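Local structure of MlnD (Bacillus methylotrophicus, 5IL5) at residues F43-N51 and E109-P117; I90-P101 and I134-L142. The protein supplies the dehydratase domain of a trans-AT polyketide synthase associated with macrolactin, probably removing water from beta-hydroxyacyl chains held on a carrier protein. All coordinates share one frame; numbering follows the deposited sequence.

Contact 1 (F43-N51 and E109-P117); sequences FKAQKFLIN and EQIRIVLTP
Phe48 and Ile113 meet as an antiparallel hydrogen-bonded pair, and the close packing of the contact is built around them. Phe48 N gives its hydrogen to Ile113 O at 3.1 Å, and Ile113 N returns the bond to Phe48 O at 3.0 Å. Two residues along, the N-H of Leu115 aims almost straight at Gln46 O (3.1 Å, 173°). The Phe48 and Ile113 side chains run side by side, with Phe48 CB 3.8 Å from Ile113 CG2. Because CG1 of Ile113 lies trans to its amide nitrogen (chi1 179°), the CG2 branch is the one turned against Phe48. Leu115 crosses Phe48 at about a right angle, its CD1 lying in the ring plane at the edge, 3.7 Å from Phe48 CD1. Farther along, Ile50 CB rests 3.7 Å from Ile111 CG2. This apolar side illustrates the hotdog fold, in which strands wrap a central helix: in helix 74-86, Ala81 and Met84 meet Phe48, and Met77 meets Ile50. Where Gln46 and Leu115 continue this side, Phe43 of the second subunit packs on both.

The reverse side, with Lys47, Leu49, Arg112 and Val114, is more open and polar. Lys47 NZ comes within 3.8 Å of Arg112 NH1, an approach of like charges probably eased by the salt bridges that Lys47 makes with Asp42 and Arg112 with Glu127. Val114 CG2 lies against one face of the Arg112 guanidinium, off toward the rim, while the other methyl, CG1, stands 4.0 Å from Ala45 CB.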
loop_
_atom_site.group_PDB
_atom_site.type_symbol
_atom_site.label_atom_id
_atom_site.label_comp_id
_atom_site.label_asym_id
_atom_site.label_seq_id
_atom_site.Cartn_x
_atom_site.Cartn_y
_atom_site.Cartn_z
ATOM N N PHE A 43 -2.581 5.144 -9.181
ATOM C CA PHE A 43 -3.634 5.915 -9.833
ATOM C C PHE A 43 -4.434 5.047 -10.778
ATOM O O PHE A 43 -5.641 5.253 -10.949
ATOM C CB PHE A 43 -3.022 7.077 -10.612
ATOM C CG PHE A 43 -2.526 8.198 -9.753
ATOM C CD1 PHE A 43 -3.170 8.546 -8.583
ATOM C CD2 PHE A 43 -1.382 8.888 -10.114
ATOM C CE1 PHE A 43 -2.698 9.577 -7.805
ATOM C CE2 PHE A 43 -0.908 9.915 -9.340
ATOM C CZ PHE A 43 -1.568 10.259 -8.179
ATOM N N LYS A 44 -3.778 4.071 -11.397
ATOM C CA LYS A 44 -4.459 3.267 -12.394
ATOM C C LYS A 44 -5.446 2.305 -11.745
ATOM O O LYS A 44 -6.544 2.094 -12.270
ATOM C CB LYS A 44 -3.440 2.527 -13.252
ATOM C CG LYS A 44 -4.079 1.786 -14.412
ATOM C CD LYS A 44 -3.029 1.294 -15.394
ATOM C CE LYS A 44 -3.602 0.283 -16.358
ATOM N NZ LYS A 44 -2.586 -0.100 -17.363
ATOM N N ALA A 45 -5.074 1.693 -10.620
ATOM C CA ALA A 45 -6.009 0.791 -9.969
ATOM C C ALA A 45 -5.588 0.479 -8.536
ATOM O O ALA A 45 -4.402 0.472 -8.197
ATOM C CB ALA A 45 -6.153 -0.499 -10.781
ATOM N N GLN A 46 -6.600 0.205 -7.713
ATOM C CA GLN A 46 -6.406 -0.341 -6.377
ATOM C C GLN A 46 -5.953 -1.793 -6.462
ATOM O O GLN A 46 -6.543 -2.593 -7.196
ATOM C CB GLN A 46 -7.719 -0.244 -5.609
ATOM C CG GLN A 46 -7.743 -0.906 -4.247
ATOM C CD GLN A 46 -7.138 -0.054 -3.138
ATOM O OE1 GLN A 46 -7.155 1.174 -3.203
ATOM N NE2 GLN A 46 -6.609 -0.707 -2.111
ATOM N N LYS A 47 -4.914 -2.151 -5.711
ATOM C CA LYS A 47 -4.435 -3.520 -5.835
ATOM C C LYS A 47 -3.450 -3.853 -4.726
ATOM O O LYS A 47 -2.794 -2.968 -4.169
ATOM C CB LYS A 47 -3.794 -3.724 -7.209
ATOM C CG LYS A 47 -2.788 -2.648 -7.566
ATOM C CD LYS A 47 -2.374 -2.742 -9.008
ATOM C CE LYS A 47 -1.721 -1.458 -9.444
ATOM N NZ LYS A 47 -1.022 -1.621 -10.733
ATOM N N PHE A 48 -3.345 -5.153 -4.440
ATOM C CA PHE A 48 -2.483 -5.689 -3.397
ATOM C C PHE A 48 -1.628 -6.815 -3.964
ATOM O O PHE A 48 -2.011 -7.482 -4.927
ATOM C CB PHE A 48 -3.287 -6.246 -2.212
ATOM C CG PHE A 48 -4.197 -5.254 -1.540
ATOM C CD1 PHE A 48 -5.451 -4.973 -2.052
ATOM C CD2 PHE A 48 -3.819 -4.654 -0.355
ATOM C CE1 PHE A 48 -6.292 -4.081 -1.414
ATOM C CE2 PHE A 48 -4.656 -3.763 0.286
ATOM C CZ PHE A 48 -5.892 -3.482 -0.243
ATOM N N LEU A 49 -0.470 -7.027 -3.344
ATOM C CA LEU A 49 0.450 -8.092 -3.731
ATOM C C LEU A 49 0.140 -9.368 -2.946
ATOM O O LEU A 49 0.096 -9.349 -1.711
ATOM C CB LEU A 49 1.890 -7.651 -3.473
ATOM C CG LEU A 49 3.022 -8.416 -4.158
ATOM C CD1 LEU A 49 4.272 -7.565 -4.111
ATOM C CD2 LEU A 49 3.283 -9.769 -3.538
ATOM N N ILE A 50 -0.069 -10.469 -3.655
ATOM C CA ILE A 50 -0.343 -11.763 -3.039
ATOM C C ILE A 50 0.962 -12.536 -2.920
ATOM O O ILE A 50 1.756 -12.586 -3.868
ATOM C CB ILE A 50 -1.364 -12.563 -3.871
ATOM C CG1 ILE A 50 -2.675 -11.789 -4.055
ATOM C CG2 ILE A 50 -1.607 -13.944 -3.245
ATOM C CD1 ILE A 50 -3.673 -11.952 -2.940
ATOM N N ASN A 51 1.171 -13.192 -1.780
ATOM C CA ASN A 51 2.336 -14.057 -1.616
ATOM C C ASN A 51 1.935 -15.235 -0.743
ATOM O O ASN A 51 1.739 -15.077 0.465
ATOM C CB ASN A 51 3.523 -13.305 -1.019
ATOM C CG ASN A 51 4.745 -14.187 -0.882
ATOM O OD1 ASN A 51 4.852 -15.226 -1.553
ATOM N ND2 ASN A 51 5.699 -13.760 -0.058
ATOM N N GLU A 109 5.649 -16.898 -10.218
ATOM C CA GLU A 109 4.910 -15.794 -10.810
ATOM C C GLU A 109 4.278 -14.991 -9.684
ATOM O O GLU A 109 3.509 -15.534 -8.885
ATOM C CB GLU A 109 3.852 -16.312 -11.785
ATOM C CG GLU A 109 4.388 -16.772 -13.143
ATOM C CD GLU A 109 5.040 -15.656 -13.918
ATOM O OE1 GLU A 109 4.473 -14.546 -13.948
ATOM O OE2 GLU A 109 6.117 -15.878 -14.502
ATOM N N GLN A 110 4.609 -13.707 -9.607
ATOM C CA GLN A 110 4.051 -12.847 -8.574
ATOM C C GLN A 110 2.556 -12.663 -8.811
ATOM O O GLN A 110 2.127 -12.400 -9.937
ATOM C CB GLN A 110 4.772 -11.500 -8.572
ATOM C CG GLN A 110 4.741 -10.762 -7.243
ATOM C CD GLN A 110 5.588 -11.426 -6.174
ATOM O OE1 GLN A 110 5.099 -11.758 -5.092
ATOM N NE2 GLN A 110 6.865 -11.625 -6.471
ATOM N N ILE A 111 1.763 -12.817 -7.753
ATOM C CA ILE A 111 0.306 -12.777 -7.842
ATOM C C ILE A 111 -0.203 -11.495 -7.198
ATOM O O ILE A 111 0.257 -11.106 -6.119
ATOM C CB ILE A 111 -0.318 -14.006 -7.156
ATOM C CG1 ILE A 111 0.208 -15.297 -7.789
ATOM C CG2 ILE A 111 -1.846 -13.944 -7.242
ATOM C CD1 ILE A 111 0.298 -16.455 -6.817
ATOM N N ARG A 112 -1.173 -10.856 -7.849
ATOM C CA ARG A 112 -1.779 -9.627 -7.359
ATOM C C ARG A 112 -3.290 -9.730 -7.483
ATOM O O ARG A 112 -3.814 -10.493 -8.299
ATOM C CB ARG A 112 -1.310 -8.409 -8.152
ATOM C CG ARG A 112 -1.946 -8.343 -9.527
ATOM C CD ARG A 112 -1.350 -7.277 -10.392
ATOM N NE ARG A 112 -2.082 -7.168 -11.649
ATOM C CZ ARG A 112 -1.997 -6.131 -12.470
ATOM N NH1 ARG A 112 -1.197 -5.121 -12.167
ATOM N NH2 ARG A 112 -2.705 -6.104 -13.588
ATOM N N ILE A 113 -3.993 -8.928 -6.687
ATOM C CA ILE A 113 -5.442 -8.814 -6.780
ATOM C C ILE A 113 -5.791 -7.372 -7.117
ATOM O O ILE A 113 -5.346 -6.443 -6.432
ATOM C CB ILE A 113 -6.133 -9.260 -5.477
ATOM C CG1 ILE A 113 -7.652 -9.110 -5.600
ATOM C CG2 ILE A 113 -5.611 -8.471 -4.287
ATOM C CD1 ILE A 113 -8.422 -9.804 -4.500
ATOM N N VAL A 114 -6.597 -7.192 -8.161
ATOM C CA VAL A 114 -7.082 -5.885 -8.586
ATOM C C VAL A 114 -8.533 -5.776 -8.155
ATOM O O VAL A 114 -9.305 -6.725 -8.327
ATOM C CB VAL A 114 -6.943 -5.700 -10.107
ATOM C CG1 VAL A 114 -7.445 -4.322 -10.536
ATOM C CG2 VAL A 114 -5.502 -5.903 -10.542
ATOM N N LEU A 115 -8.899 -4.635 -7.580
ATOM C CA LEU A 115 -10.262 -4.376 -7.137
ATOM C C LEU A 115 -10.781 -3.112 -7.804
ATOM O O LEU A 115 -10.133 -2.062 -7.744
ATOM C CB LEU A 115 -10.333 -4.228 -5.618
ATOM C CG LEU A 115 -9.742 -5.388 -4.821
ATOM C CD1 LEU A 115 -8.304 -5.101 -4.435
ATOM C CD2 LEU A 115 -10.597 -5.647 -3.596
ATOM N N THR A 116 -11.950 -3.208 -8.419
ATOM C CA THR A 116 -12.509 -2.085 -9.169
ATOM C C THR A 116 -13.868 -1.710 -8.591
ATOM O O THR A 116 -14.821 -2.505 -8.701
ATOM C CB THR A 116 -12.641 -2.419 -10.654
ATOM O OG1 THR A 116 -11.391 -2.910 -11.150
ATOM C CG2 THR A 116 -13.003 -1.157 -11.428
ATOM N N PRO A 117 -14.011 -0.539 -7.974
ATOM C CA PRO A 117 -15.325 -0.120 -7.473
ATOM C C PRO A 117 -16.267 0.257 -8.607
ATOM O O PRO A 117 -15.845 0.720 -9.668
ATOM C CB PRO A 117 -14.997 1.103 -6.607
ATOM C CG PRO A 117 -13.746 1.649 -7.218
ATOM C CD PRO A 117 -12.967 0.458 -7.679
#

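Contact 2 (I90-P101 and I134-L142)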
loop_
_atom_site.group_PDB
_atom_site.type_symbol
_atom_site.label_atom_id
_atom_site.label_comp_id
_atom_site.label_asym_id
_atom_site.label_seq_id
_atom_site.Cartn_x
_atom_site.Cartn_y
_atom_site.Cartn_z
ATOM N N ILE A 90 -16.274 -7.727 4.575
ATOM C CA ILE A 90 -16.878 -8.326 3.393
ATOM C C ILE A 90 -17.715 -9.504 3.859
ATOM O O ILE A 90 -17.183 -10.465 4.431
ATOM C CB ILE A 90 -15.813 -8.757 2.372
ATOM C CG1 ILE A 90 -15.052 -7.536 1.842
ATOM C CG2 ILE A 90 -16.448 -9.531 1.216
ATOM C CD1 ILE A 90 -15.913 -6.493 1.126
ATOM N N ILE A 91 -19.018 -9.438 3.610
ATOM C CA ILE A 91 -19.943 -10.478 4.032
ATOM C C ILE A 91 -20.310 -11.407 2.887
ATOM O O ILE A 91 -20.411 -12.618 3.081
ATOM C CB ILE A 91 -21.211 -9.851 4.651
ATOM C CG1 ILE A 91 -20.879 -9.002 5.880
ATOM C CG2 ILE A 91 -22.188 -10.945 5.048
ATOM C CD1 ILE A 91 -20.140 -9.750 6.977
ATOM N N LYS A 92 -20.506 -10.868 1.692
ATOM C CA LYS A 92 -21.076 -11.640 0.604
ATOM C C LYS A 92 -20.247 -11.416 -0.647
ATOM O O LYS A 92 -19.940 -10.275 -1.003
ATOM C CB LYS A 92 -22.537 -11.243 0.371
ATOM C CG LYS A 92 -23.401 -12.319 -0.285
ATOM C CD LYS A 92 -24.862 -11.890 -0.300
ATOM C CE LYS A 92 -25.788 -12.946 -0.900
ATOM N NZ LYS A 92 -26.177 -14.005 0.080
ATOM N N LEU A 93 -19.887 -12.508 -1.304
ATOM C CA LEU A 93 -19.212 -12.469 -2.587
ATOM C C LEU A 93 -20.118 -13.177 -3.575
ATOM O O LEU A 93 -20.721 -14.202 -3.244
ATOM C CB LEU A 93 -17.837 -13.143 -2.529
ATOM C CG LEU A 93 -16.911 -12.522 -1.481
ATOM C CD1 LEU A 93 -17.083 -13.225 -0.137
ATOM C CD2 LEU A 93 -15.454 -12.508 -1.906
ATOM N N THR A 94 -20.258 -12.614 -4.766
ATOM C CA THR A 94 -21.162 -13.176 -5.751
ATOM C C THR A 94 -20.431 -13.338 -7.072
ATOM O O THR A 94 -19.424 -12.679 -7.334
ATOM C CB THR A 94 -22.417 -12.303 -5.923
ATOM O OG1 THR A 94 -22.058 -11.027 -6.466
ATOM C CG2 THR A 94 -23.091 -12.091 -4.564
ATOM N N GLU A 95 -20.957 -14.243 -7.892
ATOM C CA GLU A 95 -20.505 -14.447 -9.264
ATOM C C GLU A 95 -18.996 -14.681 -9.314
ATOM O O GLU A 95 -18.241 -13.948 -9.949
ATOM C CB GLU A 95 -20.898 -13.260 -10.141
ATOM C CG GLU A 95 -22.345 -12.823 -9.996
ATOM C CD GLU A 95 -22.633 -11.585 -10.812
ATOM O OE1 GLU A 95 -21.784 -11.252 -11.682
ATOM O OE2 GLU A 95 -23.692 -10.956 -10.575
ATOM N N LEU A 96 -18.562 -15.712 -8.604
ATOM C CA LEU A 96 -17.159 -16.090 -8.598
ATOM C C LEU A 96 -16.852 -16.942 -9.822
ATOM O O LEU A 96 -17.642 -17.808 -10.208
ATOM C CB LEU A 96 -16.810 -16.856 -7.324
ATOM C CG LEU A 96 -17.089 -16.156 -5.995
ATOM C CD1 LEU A 96 -18.535 -16.361 -5.545
ATOM C CD2 LEU A 96 -16.131 -16.666 -4.935
ATOM N N SER A 97 -15.709 -16.676 -10.449
ATOM C CA SER A 97 -15.298 -17.382 -11.657
ATOM C C SER A 97 -13.844 -17.807 -11.509
ATOM O O SER A 97 -12.969 -16.962 -11.306
ATOM C CB SER A 97 -15.476 -16.496 -12.890
ATOM O OG SER A 97 -15.105 -17.193 -14.060
ATOM N N PHE A 98 -13.585 -19.108 -11.609
ATOM C CA PHE A 98 -12.234 -19.651 -11.518
ATOM C C PHE A 98 -11.791 -20.101 -12.903
ATOM O O PHE A 98 -12.429 -20.965 -13.514
ATOM C CB PHE A 98 -12.175 -20.799 -10.512
ATOM C CG PHE A 98 -12.449 -20.367 -9.096
ATOM C CD1 PHE A 98 -13.747 -20.180 -8.643
ATOM C CD2 PHE A 98 -11.402 -20.122 -8.223
ATOM C CE1 PHE A 98 -13.989 -19.776 -7.342
ATOM C CE2 PHE A 98 -11.644 -19.720 -6.926
ATOM C CZ PHE A 98 -12.937 -19.546 -6.488
ATOM N N ARG A 99 -10.695 -19.520 -13.390
ATOM C CA ARG A 99 -10.245 -19.726 -14.760
ATOM C C ARG A 99 -8.926 -20.469 -14.891
ATOM O O ARG A 99 -8.742 -21.197 -15.867
ATOM C CB ARG A 99 -10.126 -18.374 -15.469
ATOM C CG ARG A 99 -11.474 -17.802 -15.848
ATOM C CD ARG A 99 -11.385 -16.364 -16.292
ATOM N NE ARG A 99 -10.381 -16.149 -17.327
ATOM C CZ ARG A 99 -10.282 -15.028 -18.030
ATOM N NH1 ARG A 99 -11.131 -14.029 -17.818
ATOM N NH2 ARG A 99 -9.335 -14.907 -18.945
ATOM N N GLU A 100 -7.999 -20.295 -13.957
ATOM C CA GLU A 100 -6.718 -20.978 -14.024
ATOM C C GLU A 100 -6.294 -21.400 -12.625
ATOM O O GLU A 100 -6.602 -20.709 -11.645
ATOM C CB GLU A 100 -5.619 -20.094 -14.640
ATOM C CG GLU A 100 -5.803 -19.796 -16.127
ATOM C CD GLU A 100 -5.688 -21.034 -17.010
ATOM O OE1 GLU A 100 -5.098 -22.045 -16.551
ATOM O OE2 GLU A 100 -6.185 -20.990 -18.160
ATOM N N PRO A 101 -5.606 -22.533 -12.498
ATOM C CA PRO A 101 -5.024 -22.907 -11.207
ATOM C C PRO A 101 -3.739 -22.149 -10.921
ATOM O O PRO A 101 -2.993 -21.762 -11.824
ATOM C CB PRO A 101 -4.748 -24.404 -11.367
ATOM C CG PRO A 101 -4.522 -24.576 -12.822
ATOM C CD PRO A 101 -5.441 -23.601 -13.500
ATOM N N ILE A 134 -5.921 -13.911 -15.546
ATOM C CA ILE A 134 -6.794 -14.133 -14.393
ATOM C C ILE A 134 -6.689 -15.572 -13.894
ATOM O O ILE A 134 -6.806 -16.524 -14.672
ATOM C CB ILE A 134 -8.248 -13.775 -14.746
ATOM C CG1 ILE A 134 -8.359 -12.279 -15.073
ATOM C CG2 ILE A 134 -9.203 -14.150 -13.612
ATOM C CD1 ILE A 134 -9.714 -11.854 -15.622
ATOM N N TYR A 135 -6.461 -15.727 -12.580
ATOM C CA TYR A 135 -6.692 -16.998 -11.895
ATOM C C TYR A 135 -8.164 -17.172 -11.528
ATOM O O TYR A 135 -8.751 -18.232 -11.775
ATOM C CB TYR A 135 -5.833 -17.093 -10.629
ATOM C CG TYR A 135 -4.344 -17.263 -10.854
ATOM C CD1 TYR A 135 -3.830 -18.452 -11.344
ATOM C CD2 TYR A 135 -3.452 -16.246 -10.540
ATOM C CE1 TYR A 135 -2.473 -18.615 -11.540
ATOM C CE2 TYR A 135 -2.094 -16.404 -10.729
ATOM C CZ TYR A 135 -1.612 -17.591 -11.231
ATOM O OH TYR A 135 -0.261 -17.760 -11.425
ATOM N N SER A 136 -8.769 -16.143 -10.931
ATOM C CA SER A 136 -10.176 -16.163 -10.551
ATOM C C SER A 136 -10.669 -14.723 -10.471
ATOM O O SER A 136 -9.876 -13.783 -10.358
ATOM C CB SER A 136 -10.402 -16.884 -9.218
ATOM O OG SER A 136 -10.223 -16.005 -8.122
ATOM N N SER A 137 -11.987 -14.560 -10.556
ATOM C CA SER A 137 -12.606 -13.243 -10.508
ATOM C C SER A 137 -13.928 -13.352 -9.768
ATOM O O SER A 137 -14.500 -14.435 -9.629
ATOM C CB SER A 137 -12.835 -12.649 -11.904
ATOM O OG SER A 137 -13.586 -13.518 -12.728
ATOM N N GLY A 138 -14.410 -12.211 -9.293
ATOM C CA GLY A 138 -15.669 -12.196 -8.583
ATOM C C GLY A 138 -16.094 -10.788 -8.237
ATOM O O GLY A 138 -15.474 -9.805 -8.648
ATOM N N ARG A 139 -17.198 -10.717 -7.503
ATOM C CA ARG A 139 -17.786 -9.468 -7.057
ATOM C C ARG A 139 -17.834 -9.421 -5.539
ATOM O O ARG A 139 -17.801 -10.448 -4.855
ATOM C CB ARG A 139 -19.187 -9.305 -7.624
ATOM C CG ARG A 139 -19.191 -9.000 -9.098
ATOM C CD ARG A 139 -20.591 -8.727 -9.560
ATOM N NE ARG A 139 -21.206 -7.663 -8.780
ATOM C CZ ARG A 139 -20.922 -6.371 -8.900
ATOM N NH1 ARG A 139 -20.036 -5.952 -9.790
ATOM N NH2 ARG A 139 -21.538 -5.491 -8.127
ATOM N N LEU A 140 -17.930 -8.203 -5.027
ATOM C CA LEU A 140 -17.972 -7.943 -3.599
ATOM C C LEU A 140 -19.193 -7.097 -3.288
ATOM O O LEU A 140 -19.448 -6.095 -3.962
ATOM C CB LEU A 140 -16.703 -7.230 -3.133
ATOM C CG LEU A 140 -15.409 -7.929 -3.543
ATOM C CD1 LEU A 140 -14.243 -6.962 -3.546
ATOM C CD2 LEU A 140 -15.150 -9.084 -2.600
ATOM N N GLU A 141 -19.961 -7.523 -2.296
ATOM C CA GLU A 141 -21.048 -6.704 -1.790
ATOM C C GLU A 141 -20.463 -5.704 -0.804
ATOM O O GLU A 141 -19.820 -6.096 0.175
ATOM C CB GLU A 141 -22.110 -7.568 -1.121
ATOM C CG GLU A 141 -23.090 -6.757 -0.299
ATOM C CD GLU A 141 -24.498 -7.318 -0.317
ATOM O OE1 GLU A 141 -24.685 -8.469 -0.783
ATOM O OE2 GLU A 141 -25.417 -6.597 0.136
ATOM N N LEU A 142 -20.683 -4.416 -1.061
ATOM C CA LEU A 142 -20.139 -3.369 -0.208
ATOM C C LEU A 142 -21.163 -2.736 0.713
ATOM O O LEU A 142 -20.776 -2.160 1.736
ATOM C CB LEU A 142 -19.481 -2.281 -1.064
ATOM C CG LEU A 142 -18.338 -2.750 -1.963
ATOM C CD1 LEU A 142 -17.622 -1.551 -2.557
ATOM C CD2 LEU A 142 -17.371 -3.642 -1.183
#
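Leu93 pairs with Leu140, and Phe98 with Ser136, in two antiparallel runs that do not share one direction: strand 96-98 lies at 175° to strand 136-140, strand 92-94 at only 134°. Between them the register slips by one residue, a beta bulge, with Glu95 in a left-handed backbone conformation and its carbonyl oxygen 3.4 Å from Gly138 CA. The pair belongs to the N-terminal hotdog of a double-hotdog dehydratase; strand 92-98 also borders strand 239-245, so the contact stands where the two hotdogs join. On either side of the bulge, Thr94 exchanges backbone bonds with Arg139, and Ser97 with Ser137. At the far end Tyr135 O takes two donors from the same face of its plane, Arg99 N at 2.8 Å and Glu100 N at 3.1 Å.

Leu93 and Leu140 lie on the side turned to helix 74-86. They run side by side with their CD2 methyls 3.5 Å apart, Ile90 CG2 touches the same Leu140 methyl, and Ala78 of the helix meets Leu93. Beyond the bulge this side continues with Ser136 CB, 3.5 Å from Phe98 CD2. The reverse side, with Thr94 and Arg139, is polar. Arg139 runs beside Glu95, its CD 3.5 Å from Glu95 OE1, and a bend at chi3 (55°) turns NE and the guanidinium beyond CD. Glu95 OE2 lies well out of the guanidinium plane, beyond salt-bridge range, so any attraction is probably one of charge alone. At the end of the strand pair the methylenes of Lys92 cross Glu141 at a slant, CD nearest OE1, while NZ goes to the hydroxyl of Thr244, with Tyr147 as a cation-pi partner. At the outer end, the Arg99 guanidinium presents one face to Ile134, whose CB sits over its centre, 4.0 Å above the plane.

How the contacts relate
From the N terminus the chain lays down 43-51, passes through helix 74-86, forms 90-101, and returns as 109-117, where contact 1 closes a loop of 57 intervening residues. Strand 122-128 follows, and 134-142 then closes contact 2 over 32 residues that contain no helix. The segments alternate, so the two closures cross rather than nest. Strand 122-128 separates 111-117 from 134-140, and the contact centres are about 14 Å apart. They nevertheless touch on the helix side: Leu115 CD2 reaches Leu140 CD1 at 3.9 Å. Contact 1 joins strands 46-50 and 111-117, next to the outermost strand 36-39 and close to the second subunit; contact 2 joins those bordering the C-terminal hotdog.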